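Local coordinates for fatty acid synthase 1, isoform A (Drosophila melanogaster, PDB 6FN6), which probably builds long-chain saturated fatty acids from acetyl-CoA and malonyl-CoA with NADPH, this piece being its dehydratase, enoylreductase and ketoreductase region, at residues Thr25-Ile30 with Arg188-Pro193; Gly36-Ala41 with Leu63-Ala68; Trp42-Lys47 with Phe79-Phe84. All coordinates share one frame; numbering follows the deposited sequence.

Contact 1: Thr25-Ile30 with Arg188-Pro193; sequences TIDGRI and RELYLP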
loop_
_atom_site.group_PDB
_atom_site.type_symbol
_atom_site.label_atom_id
_atom_site.label_comp_id
_atom_site.label_asym_id
_atom_site.label_seq_id
_atom_site.Cartn_x
_atom_site.Cartn_y
_atom_site.Cartn_z
ATOM N N THR A 25 -9.665 32.576 10.273
ATOM C CA THR A 25 -8.350 32.872 10.828
ATOM C C THR A 25 -7.956 31.804 11.843
ATOM O O THR A 25 -8.722 31.483 12.750
ATOM C CB THR A 25 -8.328 34.266 11.492
ATOM O OG1 THR A 25 -8.638 35.268 10.515
ATOM C CG2 THR A 25 -6.964 34.576 12.105
ATOM N N ILE A 26 -6.756 31.254 11.681
ATOM C CA ILE A 26 -6.269 30.201 12.564
ATOM C C ILE A 26 -4.920 30.607 13.132
ATOM O O ILE A 26 -3.961 30.809 12.388
ATOM C CB ILE A 26 -6.153 28.847 11.830
ATOM C CG1 ILE A 26 -7.466 28.480 11.131
ATOM C CG2 ILE A 26 -5.723 27.749 12.800
ATOM C CD1 ILE A 26 -8.613 28.193 12.065
ATOM N N ASP A 27 -4.849 30.709 14.455
ATOM C CA ASP A 27 -3.601 31.023 15.136
ATOM C C ASP A 27 -2.978 32.306 14.586
ATOM O O ASP A 27 -1.776 32.362 14.327
ATOM C CB ASP A 27 -2.621 29.854 14.997
ATOM C CG ASP A 27 -1.478 29.925 15.994
ATOM O OD1 ASP A 27 -1.508 30.805 16.879
ATOM O OD2 ASP A 27 -0.552 29.092 15.901
ATOM N N GLY A 28 -3.802 33.335 14.411
ATOM C CA GLY A 28 -3.321 34.644 14.006
ATOM C C GLY A 28 -2.989 34.790 12.535
ATOM O O GLY A 28 -2.303 35.732 12.137
ATOM N N ARG A 29 -3.473 33.862 11.719
ATOM C CA ARG A 29 -3.253 33.939 10.280
ATOM C C ARG A 29 -4.442 33.382 9.497
ATOM O O ARG A 29 -5.141 32.480 9.963
ATOM C CB ARG A 29 -1.964 33.190 9.909
ATOM C CG ARG A 29 -1.719 31.916 10.720
ATOM C CD ARG A 29 -0.362 31.282 10.427
ATOM N NE ARG A 29 -0.094 30.159 11.328
ATOM C CZ ARG A 29 -0.405 28.887 11.086
ATOM N NH1 ARG A 29 -1.001 28.539 9.953
ATOM N NH2 ARG A 29 -0.114 27.955 11.985
ATOM N N ILE A 30 -4.673 33.941 8.312
ATOM C CA ILE A 30 -5.773 33.502 7.461
ATOM C C ILE A 30 -5.370 32.219 6.741
ATOM O O ILE A 30 -4.352 32.182 6.048
ATOM C CB ILE A 30 -6.175 34.596 6.449
ATOM C CG1 ILE A 30 -6.612 35.867 7.182
ATOM C CG2 ILE A 30 -7.290 34.096 5.528
ATOM C CD1 ILE A 30 -6.801 37.075 6.278
ATOM N N ARG A 188 -7.574 20.041 24.390
ATOM C CA ARG A 188 -7.864 21.424 24.027
ATOM C C ARG A 188 -6.688 22.073 23.314
ATOM O O ARG A 188 -6.100 23.028 23.816
ATOM C CB ARG A 188 -8.221 22.235 25.271
ATOM C CG ARG A 188 -9.297 21.608 26.140
ATOM C CD ARG A 188 -9.524 22.434 27.395
ATOM N NE ARG A 188 -10.187 23.704 27.115
ATOM C CZ ARG A 188 -10.289 24.702 27.988
ATOM N NH1 ARG A 188 -9.765 24.582 29.200
ATOM N NH2 ARG A 188 -10.911 25.824 27.649
ATOM N N GLU A 189 -6.354 21.549 22.140
ATOM C CA GLU A 189 -5.246 22.074 21.354
ATOM C C GLU A 189 -5.696 22.332 19.921
ATOM O O GLU A 189 -6.828 22.018 19.552
ATOM C CB GLU A 189 -4.072 21.095 21.377
ATOM C CG GLU A 189 -3.389 20.952 22.730
ATOM C CD GLU A 189 -2.780 22.248 23.226
ATOM O OE1 GLU A 189 -2.611 22.389 24.456
ATOM O OE2 GLU A 189 -2.462 23.120 22.388
ATOM N N LEU A 190 -4.808 22.905 19.116
ATOM C CA LEU A 190 -5.148 23.263 17.744
ATOM C C LEU A 190 -5.056 22.048 16.823
ATOM O O LEU A 190 -3.991 21.450 16.671
ATOM C CB LEU A 190 -4.236 24.385 17.241
ATOM C CG LEU A 190 -4.531 24.925 15.840
ATOM C CD1 LEU A 190 -5.919 25.540 15.773
ATOM C CD2 LEU A 190 -3.479 25.941 15.424
ATOM N N TYR A 191 -6.188 21.692 16.220
ATOM C CA TYR A 191 -6.258 20.606 15.246
ATOM C C TYR A 191 -6.626 21.144 13.870
ATOM O O TYR A 191 -7.504 22.002 13.750
ATOM C CB TYR A 191 -7.300 19.566 15.661
ATOM C CG TYR A 191 -6.861 18.594 16.730
ATOM C CD1 TYR A 191 -6.077 17.492 16.413
ATOM C CD2 TYR A 191 -7.248 18.764 18.053
ATOM C CE1 TYR A 191 -5.683 16.593 17.384
ATOM C CE2 TYR A 191 -6.859 17.870 19.031
ATOM C CZ TYR A 191 -6.076 16.785 18.691
ATOM O OH TYR A 191 -5.684 15.891 19.662
ATOM N N LEU A 192 -5.965 20.631 12.838
ATOM C CA LEU A 192 -6.301 20.972 11.459
ATOM C C LEU A 192 -6.609 19.701 10.669
ATOM O O LEU A 192 -5.965 18.672 10.876
ATOM C CB LEU A 192 -5.162 21.749 10.797
ATOM C CG LEU A 192 -4.909 23.169 11.304
ATOM C CD1 LEU A 192 -3.635 23.726 10.702
ATOM C CD2 LEU A 192 -6.085 24.073 10.965
ATOM N N PRO A 193 -7.612 19.757 9.775
ATOM C CA PRO A 193 -7.976 18.561 9.005
ATOM C C PRO A 193 -6.813 17.967 8.220
ATOM O O PRO A 193 -6.037 18.711 7.625
ATOM C CB PRO A 193 -9.053 19.076 8.046
ATOM C CG PRO A 193 -9.628 20.262 8.717
ATOM C CD PRO A 193 -8.489 20.900 9.455
#

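Contact 2: Gly36-Ala41 with Leu63-Ala68; sequences GYMTLA and LVFHRA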
loop_
_atom_site.group_PDB
_atom_site.type_symbol
_atom_site.label_atom_id
_atom_site.label_comp_id
_atom_site.label_asym_id
_atom_site.label_seq_id
_atom_site.Cartn_x
_atom_site.Cartn_y
_atom_site.Cartn_z
ATOM N N GLY A 36 -12.899 24.945 1.632
ATOM C CA GLY A 36 -12.747 25.825 0.491
ATOM C C GLY A 36 -12.309 25.030 -0.722
ATOM O O GLY A 36 -12.857 25.182 -1.813
ATOM N N TYR A 37 -11.307 24.180 -0.523
ATOM C CA TYR A 37 -10.808 23.312 -1.581
ATOM C C TYR A 37 -11.901 22.406 -2.120
ATOM O O TYR A 37 -12.072 22.274 -3.328
ATOM C CB TYR A 37 -9.666 22.450 -1.062
ATOM C CG TYR A 37 -8.391 23.204 -0.806
ATOM C CD1 TYR A 37 -7.655 23.743 -1.849
ATOM C CD2 TYR A 37 -7.914 23.360 0.484
ATOM C CE1 TYR A 37 -6.479 24.426 -1.608
ATOM C CE2 TYR A 37 -6.750 24.034 0.738
ATOM C CZ TYR A 37 -6.030 24.565 -0.308
ATOM O OH TYR A 37 -4.863 25.235 -0.030
ATOM N N MET A 38 -12.639 21.789 -1.206
ATOM C CA MET A 38 -13.695 20.863 -1.575
ATOM C C MET A 38 -14.712 21.566 -2.462
ATOM O O MET A 38 -15.174 21.010 -3.456
ATOM C CB MET A 38 -14.366 20.299 -0.324
ATOM C CG MET A 38 -13.414 19.567 0.608
ATOM S SD MET A 38 -14.139 19.125 2.201
ATOM C CE MET A 38 -15.582 18.203 1.682
ATOM N N THR A 39 -15.038 22.806 -2.113
ATOM C CA THR A 39 -15.984 23.596 -2.889
ATOM C C THR A 39 -15.430 23.877 -4.283
ATOM O O THR A 39 -16.151 23.769 -5.272
ATOM C CB THR A 39 -16.320 24.924 -2.182
ATOM O OG1 THR A 39 -16.923 24.646 -0.914
ATOM C CG2 THR A 39 -17.279 25.769 -3.021
ATOM N N LEU A 40 -14.159 24.261 -4.357
ATOM C CA LEU A 40 -13.513 24.524 -5.639
ATOM C C LEU A 40 -13.529 23.284 -6.526
ATOM O O LEU A 40 -13.839 23.366 -7.714
ATOM C CB LEU A 40 -12.071 24.993 -5.435
ATOM C CG LEU A 40 -11.852 26.359 -4.776
ATOM C CD1 LEU A 40 -10.369 26.702 -4.768
ATOM C CD2 LEU A 40 -12.652 27.461 -5.468
ATOM N N ALA A 41 -13.195 22.137 -5.944
ATOM C CA ALA A 41 -13.207 20.879 -6.678
ATOM C C ALA A 41 -14.629 20.555 -7.114
ATOM O O ALA A 41 -14.866 20.099 -8.234
ATOM C CB ALA A 41 -12.639 19.754 -5.825
ATOM N N LEU A 63 -10.027 12.241 0.459
ATOM C CA LEU A 63 -9.552 13.614 0.496
ATOM C C LEU A 63 -8.330 13.723 1.391
ATOM O O LEU A 63 -8.348 13.274 2.537
ATOM C CB LEU A 63 -10.656 14.552 0.985
ATOM C CG LEU A 63 -11.765 14.852 -0.024
ATOM C CD1 LEU A 63 -12.983 15.422 0.668
ATOM C CD2 LEU A 63 -11.261 15.823 -1.081
ATOM N N VAL A 64 -7.269 14.318 0.859
ATOM C CA VAL A 64 -6.056 14.557 1.628
ATOM C C VAL A 64 -5.689 16.029 1.537
ATOM O O VAL A 64 -5.554 16.581 0.447
ATOM C CB VAL A 64 -4.889 13.675 1.142
ATOM C CG1 VAL A 64 -3.649 13.919 1.995
ATOM C CG2 VAL A 64 -5.275 12.207 1.167
ATOM N N PHE A 65 -5.524 16.660 2.693
ATOM C CA PHE A 65 -5.092 18.045 2.745
ATOM C C PHE A 65 -3.615 18.069 3.135
ATOM O O PHE A 65 -3.260 17.988 4.311
ATOM C CB PHE A 65 -5.969 18.825 3.723
ATOM C CG PHE A 65 -7.441 18.685 3.437
ATOM C CD1 PHE A 65 -8.054 19.471 2.475
ATOM C CD2 PHE A 65 -8.206 17.747 4.110
ATOM C CE1 PHE A 65 -9.404 19.331 2.199
ATOM C CE2 PHE A 65 -9.556 17.607 3.839
ATOM C CZ PHE A 65 -10.154 18.400 2.883
ATOM N N HIS A 66 -2.760 18.159 2.121
ATOM C CA HIS A 66 -1.326 17.937 2.287
ATOM C C HIS A 66 -0.613 19.060 3.033
ATOM O O HIS A 66 0.365 18.811 3.738
ATOM C CB HIS A 66 -0.679 17.722 0.921
ATOM C CG HIS A 66 -1.212 16.528 0.194
ATOM N ND1 HIS A 66 -0.649 15.276 0.305
ATOM C CD2 HIS A 66 -2.268 16.393 -0.646
ATOM C CE1 HIS A 66 -1.329 14.420 -0.438
ATOM N NE2 HIS A 66 -2.317 15.074 -1.024
ATOM N N ARG A 67 -1.083 20.292 2.865
ATOM C CA ARG A 67 -0.477 21.424 3.552
ATOM C C ARG A 67 -1.479 22.568 3.666
ATOM O O ARG A 67 -2.459 22.624 2.924
ATOM C CB ARG A 67 0.781 21.903 2.824
ATOM C CG ARG A 67 0.560 22.354 1.386
ATOM C CD ARG A 67 1.811 23.030 0.839
ATOM N NE ARG A 67 1.580 23.724 -0.425
ATOM C CZ ARG A 67 0.962 24.896 -0.539
ATOM N NH1 ARG A 67 0.502 25.521 0.536
ATOM N NH2 ARG A 67 0.805 25.448 -1.733
ATOM N N ALA A 68 -1.219 23.484 4.590
ATOM C CA ALA A 68 -2.086 24.636 4.784
ATOM C C ALA A 68 -1.752 25.733 3.782
ATOM O O ALA A 68 -0.602 25.876 3.366
ATOM C CB ALA A 68 -1.962 25.163 6.206
#

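Contact 3: Trp42-Lys47 with Phe79-Phe84; sequences WQTFAK and FGINFF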
loop_
_atom_site.group_PDB
_atom_site.type_symbol
_atom_site.label_atom_id
_atom_site.label_comp_id
_atom_site.label_asym_id
_atom_site.label_seq_id
_atom_site.Cartn_x
_atom_site.Cartn_y
_atom_site.Cartn_z
ATOM N N TRP A 42 -15.574 20.807 -6.218
ATOM C CA TRP A 42 -16.981 20.556 -6.490
ATOM C C TRP A 42 -17.484 21.440 -7.628
ATOM O O TRP A 42 -18.116 20.958 -8.569
ATOM C CB TRP A 42 -17.801 20.799 -5.221
ATOM C CG TRP A 42 -19.277 20.629 -5.381
ATOM C CD1 TRP A 42 -19.928 19.951 -6.370
ATOM C CD2 TRP A 42 -20.292 21.154 -4.519
ATOM N NE1 TRP A 42 -21.287 20.022 -6.176
ATOM C CE2 TRP A 42 -21.535 20.756 -5.046
ATOM C CE3 TRP A 42 -20.268 21.923 -3.351
ATOM C CZ2 TRP A 42 -22.742 21.099 -4.445
ATOM C CZ3 TRP A 42 -21.471 22.264 -2.757
ATOM C CH2 TRP A 42 -22.690 21.853 -3.305
ATOM N N GLN A 43 -17.202 22.735 -7.533
ATOM C CA GLN A 43 -17.693 23.699 -8.510
ATOM C C GLN A 43 -17.147 23.437 -9.909
ATOM O O GLN A 43 -17.911 23.204 -10.845
ATOM C CB GLN A 43 -17.336 25.120 -8.071
ATOM C CG GLN A 43 -18.229 25.653 -6.963
ATOM C CD GLN A 43 -17.829 27.037 -6.501
ATOM O OE1 GLN A 43 -16.732 27.511 -6.793
ATOM N NE2 GLN A 43 -18.722 27.697 -5.773
ATOM N N THR A 44 -15.826 23.466 -10.046
ATOM C CA THR A 44 -15.197 23.319 -11.353
ATOM C C THR A 44 -15.570 21.995 -12.010
ATOM O O THR A 44 -15.771 21.936 -13.221
ATOM C CB THR A 44 -13.662 23.409 -11.257
ATOM O OG1 THR A 44 -13.184 22.497 -10.261
ATOM C CG2 THR A 44 -13.230 24.828 -10.903
ATOM N N PHE A 45 -15.664 20.937 -11.212
ATOM C CA PHE A 45 -15.994 19.617 -11.740
ATOM C C PHE A 45 -17.395 19.586 -12.341
ATOM O O PHE A 45 -17.623 18.949 -13.369
ATOM C CB PHE A 45 -15.874 18.555 -10.647
ATOM C CG PHE A 45 -16.113 17.157 -11.139
ATOM C CD1 PHE A 45 -15.222 16.554 -12.014
ATOM C CD2 PHE A 45 -17.220 16.441 -10.721
ATOM C CE1 PHE A 45 -15.437 15.268 -12.470
ATOM C CE2 PHE A 45 -17.439 15.153 -11.172
ATOM C CZ PHE A 45 -16.546 14.566 -12.047
ATOM N N ALA A 46 -18.332 20.272 -11.697
ATOM C CA ALA A 46 -19.698 20.336 -12.199
ATOM C C ALA A 46 -19.765 21.187 -13.461
ATOM O O ALA A 46 -20.559 20.922 -14.365
ATOM C CB ALA A 46 -20.628 20.894 -11.134
ATOM N N LYS A 47 -18.919 22.209 -13.516
ATOM C CA LYS A 47 -18.911 23.135 -14.638
ATOM C C LYS A 47 -18.512 22.421 -15.931
ATOM O O LYS A 47 -19.150 22.603 -16.968
ATOM C CB LYS A 47 -17.972 24.309 -14.355
ATOM C CG LYS A 47 -18.235 25.531 -15.223
ATOM C CD LYS A 47 -17.389 26.720 -14.789
ATOM C CE LYS A 47 -17.571 27.910 -15.723
ATOM N NZ LYS A 47 -18.962 28.452 -15.673
ATOM N N PHE A 79 -5.150 28.935 -7.601
ATOM C CA PHE A 79 -5.317 27.495 -7.427
ATOM C C PHE A 79 -5.440 26.800 -8.782
ATOM O O PHE A 79 -6.231 27.211 -9.631
ATOM C CB PHE A 79 -6.548 27.180 -6.572
ATOM C CG PHE A 79 -6.465 27.695 -5.160
ATOM C CD1 PHE A 79 -5.551 27.164 -4.263
ATOM C CD2 PHE A 79 -7.316 28.696 -4.724
ATOM C CE1 PHE A 79 -5.481 27.633 -2.961
ATOM C CE2 PHE A 79 -7.250 29.167 -3.425
ATOM C CZ PHE A 79 -6.331 28.634 -2.543
ATOM N N GLY A 80 -4.645 25.750 -8.975
ATOM C CA GLY A 80 -4.699 24.939 -10.180
ATOM C C GLY A 80 -5.356 23.593 -9.936
ATOM O O GLY A 80 -4.936 22.852 -9.050
ATOM N N ILE A 81 -6.390 23.278 -10.714
ATOM C CA ILE A 81 -7.148 22.042 -10.526
ATOM C C ILE A 81 -7.061 21.169 -11.776
ATOM O O ILE A 81 -7.104 21.675 -12.897
ATOM C CB ILE A 81 -8.620 22.337 -10.180
ATOM C CG1 ILE A 81 -8.700 23.463 -9.142
ATOM C CG2 ILE A 81 -9.300 21.072 -9.672
ATOM C CD1 ILE A 81 -10.104 23.784 -8.658
ATOM N N ASN A 82 -6.951 19.857 -11.575
ATOM C CA ASN A 82 -6.860 18.905 -12.683
ATOM C C ASN A 82 -7.626 17.618 -12.369
ATOM O O ASN A 82 -7.654 17.169 -11.225
ATOM C CB ASN A 82 -5.397 18.579 -12.989
ATOM C CG ASN A 82 -5.195 18.067 -14.401
ATOM O OD1 ASN A 82 -6.106 17.496 -15.004
ATOM N ND2 ASN A 82 -3.998 18.266 -14.938
ATOM N N PHE A 83 -8.240 17.028 -13.393
ATOM C CA PHE A 83 -9.052 15.824 -13.218
ATOM C C PHE A 83 -8.664 14.726 -14.208
ATOM O O PHE A 83 -8.378 15.003 -15.373
ATOM C CB PHE A 83 -10.536 16.157 -13.388
ATOM C CG PHE A 83 -11.080 17.079 -12.338
ATOM C CD1 PHE A 83 -10.997 18.453 -12.497
ATOM C CD2 PHE A 83 -11.690 16.579 -11.201
ATOM C CE1 PHE A 83 -11.500 19.309 -11.537
ATOM C CE2 PHE A 83 -12.195 17.431 -10.237
ATOM C CZ PHE A 83 -12.100 18.798 -10.406
ATOM N N PHE A 84 -8.670 13.480 -13.736
ATOM C CA PHE A 84 -8.462 12.316 -14.598
ATOM C C PHE A 84 -9.788 11.692 -15.028
ATOM O O PHE A 84 -10.562 11.222 -14.194
ATOM C CB PHE A 84 -7.618 11.246 -13.892
ATOM C CG PHE A 84 -6.147 11.570 -13.795
ATOM C CD1 PHE A 84 -5.568 12.564 -14.573
ATOM C CD2 PHE A 84 -5.335 10.849 -12.937
ATOM C CE1 PHE A 84 -4.216 12.842 -14.477
ATOM C CE2 PHE A 84 -3.985 11.120 -12.838
ATOM C CZ PHE A 84 -3.424 12.114 -13.607
#

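Contact 1: Thr25-Ile30 with Arg188-Pro193
Ile26 lays its branch methyl CG2 against both methyls of Leu190. CG2 is 3.7 Å from Leu190 CD1 and 3.9 Å from Leu190 CD2. The two side chains meet at a slant, and one methyl of the isoleucine faces the fork of the leucine. On Ile26, chi1 of -53°, measured to CG1, sets CG1 beside the backbone N and CG2 anti to it, turning CG2 to the leucines. Leu192 comes to the same methyl, with its CD2 4.1 Å from Ile26 CG2. Leu190 CD2 also touches Asp27, 4.0 Å from its CB. Only the root of Asp27 takes part. Its carboxylate is held elsewhere, with OD2 in a salt bridge to Arg251 NE and a hydrogen bond to Arg252 N. No hydrogen bond crosses the contact, so the join is purely apolar.

Ile26 sits at the start of a tight two-residue turn. Ile26 N bonds to Arg29 O and Arg29 N to Ile26 O. Asp27 and Gly28 both have positive phi, as in a type I' turn. Tyr143 and Tyr145 also pack on Ile26, and Leu190 and Leu192 pair by backbone with Ala249 and Asn247. The contact joins the N-terminal and C-terminal hotdog halves beside His24, the predicted proton acceptor. This is the inter-half packing of a double-hotdog dehydratase.

Contact 2: Gly36-Ala41 with Leu63-Ala68
Met38 and Phe65 meet at about a right angle, with the methionine sulfur at the edge of the ring. Met38 SD is 5.5 Å from the Phe65 ring centroid and lies 81° off the ring normal. This is a Met-aromatic contact made at the rim, not over a face. The ring atom nearest the sulfur is CZ, 4.1 Å from SD, and Met38 CG is equally near this corner. The side chain leaves the helix extended and then bends at its last torsion (chi3 55°), which carries CE to Leu63. Met38 CE is 3.9 Å from Leu63 CD1, and these two chains also cross nearly at right angles. Leu63 CD1 lies 4.2 Å from the sulfur as well.

Tyr37 uses another corner of the same phenylalanine. Its CD2 approaches Phe65 CD1 at 4.4 Å, near the plane of the Phe65 ring, while the tyrosine ring itself is met obliquely. The rim of Phe65 thus serves two neighbouring helix residues. Tyr37 also meets Phe32 edge to face, and Val100 touches both Tyr37 and Phe65. Ile196 of strand 191-201 packs on Met38 and on Phe65.

All four side chains are buried, and none is joined to its partner by a hydrogen bond. The axes of helix 36-41 and strand 63-65 pass 10.7 Å apart, at 131° between their directions. This is a central helix packed on the face of a curved antiparallel sheet, the core of the N-terminal hotdog fold.

Contact 3: Trp42-Lys47 with Phe79-Phe84
Phe45 and Phe83 meet where helix 34-48 packs on strand 76-83 of the N-terminal hotdog fold. Their rings form the aromatic part of the contact. The centroids are 5.2 Å apart and the planes are inclined at 34°, an oblique pairing. Phe45 CD1 sits over one face of Phe83, toward its rim, and is 3.6 Å from Phe83 CE2. Phe45 CG points anti to the backbone N (chi1 -176°), bringing this side of the ring over its partner. An alanine in place of Phe83 would remove the ring beneath Phe45 and is likely to leave a gap between helix and strand. The next residue, Phe84, stacks on Phe84 of the second subunit, so the strand also lies at the dimer interface.

Thr44 and Ile81 reach toward each other tip to tip. Thr44 OG1 comes closest, 3.7 Å from Ile81 CD1. The second approach is methyl to methyl, with Thr44 CG2 4.0 Å from Ile81 CD1.

No hydrogen bond links the segments. The threonine hydroxyl bonds back along its own helix to Leu40 O. The same Thr44 OG1 lies at the edge of the Phe83 ring, 3.8 Å from CE1.

Contacts 2 and 3 share helix 34-48 and have centres 11 Å apart. They touch directly: Tyr37 CE1 is 3.6 Å from Phe79 CE1, and Leu40 CD1 also packs on Phe79. Together they form one continuous core in the N-terminal hotdog. Contact 1 lies 16 Å from contact 2, centre to centre. The two meet where Pro193 O is 3.9 Å from Phe65 CB, because strands 191-201 and 58-65 are neighbours. Contacts 1 and 3 do not touch. The side chains of the predicted catalytic His24 and Asp175 lie about 4 and 7 Å from that of Ile26. In contact 2 the side chain of Tyr37 is about 9 Å from that of His24, and that of Met38 about 9 Å from that of Asp175. Contact 3 is remote.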